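Local coordinates for Mannose/sialic acid-binding lectin (Polygonatum cyrtonema, PDB 3A0C), which probably binds carbohydrates such as mannose, as an anti-HIV plant lectin of the beta-prism II fold, at residues V64-D67 with R71-W74. Sequence-based numbering, arbitrary orientation.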
# COMPACT_ATOMS: atom_id res chain seq x y z
N VAL A 64 -8.53 7.17 -12.07
CA VAL A 64 -9.48 8.11 -12.66
C VAL A 64 -10.52 8.71 -11.70
O VAL A 64 -10.97 8.04 -10.77
CB VAL A 64 -10.25 7.40 -13.80
CG1 VAL A 64 -11.11 8.39 -14.58
CG2 VAL A 64 -9.26 6.65 -14.69
N ILE A 65 -10.88 9.97 -11.94
CA ILE A 65 -11.91 10.63 -11.13
C ILE A 65 -13.14 10.73 -12.04
O ILE A 65 -13.06 11.26 -13.14
CB ILE A 65 -11.50 12.07 -10.68
CG1 ILE A 65 -10.45 12.02 -9.56
CG2 ILE A 65 -12.72 12.84 -10.16
CD1 ILE A 65 -9.98 13.38 -9.10
N TYR A 66 -14.27 10.19 -11.59
CA TYR A 66 -15.51 10.20 -12.36
C TYR A 66 -16.56 11.02 -11.60
O TYR A 66 -16.64 10.96 -10.38
CB TYR A 66 -16.04 8.77 -12.52
CG TYR A 66 -15.23 7.83 -13.38
CD1 TYR A 66 -15.30 7.88 -14.77
CD2 TYR A 66 -14.42 6.85 -12.80
CE1 TYR A 66 -14.58 6.97 -15.57
CE2 TYR A 66 -13.69 5.94 -13.58
CZ TYR A 66 -13.78 6.01 -14.96
OH TYR A 66 -13.03 5.15 -15.74
N ASP A 67 -17.38 11.80 -12.31
CA ASP A 67 -18.41 12.56 -11.61
C ASP A 67 -19.56 11.60 -11.38
O ASP A 67 -19.41 10.40 -11.55
CB ASP A 67 -18.89 13.75 -12.43
CG ASP A 67 -19.56 13.35 -13.73
OD1 ASP A 67 -19.98 12.18 -13.85
OD2 ASP A 67 -19.68 14.20 -14.64
N ARG A 71 -18.52 10.82 -15.94
CA ARG A 71 -17.67 11.60 -16.85
C ARG A 71 -16.23 11.60 -16.32
O ARG A 71 -16.02 11.77 -15.11
CB ARG A 71 -18.17 13.04 -16.96
CG ARG A 71 -19.65 13.14 -17.31
CD ARG A 71 -19.97 14.42 -18.06
NE ARG A 71 -19.20 14.54 -19.31
CZ ARG A 71 -19.48 15.39 -20.29
NH1 ARG A 71 -20.53 16.21 -20.20
NH2 ARG A 71 -18.71 15.43 -21.38
N VAL A 72 -15.26 11.42 -17.21
CA VAL A 72 -13.84 11.41 -16.83
C VAL A 72 -13.38 12.82 -16.51
O VAL A 72 -13.00 13.57 -17.40
CB VAL A 72 -12.94 10.86 -17.96
CG1 VAL A 72 -11.47 10.92 -17.53
CG2 VAL A 72 -13.35 9.43 -18.29
N ILE A 73 -13.40 13.16 -15.23
CA ILE A 73 -13.00 14.49 -14.77
C ILE A 73 -11.47 14.66 -14.66
O ILE A 73 -10.95 15.75 -14.87
CB ILE A 73 -13.62 14.79 -13.38
CG1 ILE A 73 -15.15 14.77 -13.47
CG2 ILE A 73 -13.10 16.10 -12.83
CD1 ILE A 73 -15.73 15.69 -14.48
N TRP A 74 -10.77 13.56 -14.36
CA TRP A 74 -9.32 13.58 -14.17
C TRP A 74 -8.80 12.14 -14.24
O TRP A 74 -9.51 11.20 -13.91
CB TRP A 74 -9.03 14.18 -12.78
CG TRP A 74 -7.59 14.28 -12.37
CD1 TRP A 74 -6.77 15.35 -12.51
CD2 TRP A 74 -6.82 13.27 -11.68
NE1 TRP A 74 -5.54 15.09 -11.96
CE2 TRP A 74 -5.54 13.82 -11.44
CE3 TRP A 74 -7.09 11.97 -11.25
CZ2 TRP A 74 -4.53 13.10 -10.79
CZ3 TRP A 74 -6.09 11.26 -10.60
CH2 TRP A 74 -4.83 11.83 -10.38
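Ile65 slants across Trp74: its CG1 lies 3.8 Å from Trp74 CE3, and CD1 reaches both CE3 and CB of the tryptophan. Trp74 holds CG trans to its backbone N (chi1 179°), which brings the benzo ring to this isoleucine. The other branch, Ile65 CG2, turns to Ile73 and touches its CB at 3.9 Å. Ile73 and Trp74 both face Ile65, a classic beta bulge in the 63-66/72-75 hairpin of this beta-prism II lectin domain, whose strand 72-75 is outermost, within this chain, in a four-stranded antiparallel sheet. Ile65 O takes a 2.8 Å hydrogen bond from Ile73 N and a weak one from Trp74 N. Ile65 N gives a nearly straight one to Trp74 O, 2.7 Å away. On the other face of the sheet, Tyr66 and Val72 form the non-hydrogen-bonded pair and point the same way, Val72 CG2 beside Tyr66 CE1. Val72 CG1 contacts Val64 CG1, which itself sits over one face of the tyrosine ring near its rim. Tyr66 OH hydrogen-bonds with His58 NE2. Where the strands open into the turn, Asp67 swings CG between its own N and carbonyl carbon (chi1 63°); OD1 then receives Arg71 N at 2.9 Å, from well above the carboxylate plane, as Asp67 N returns a hydrogen bond to Arg71 O.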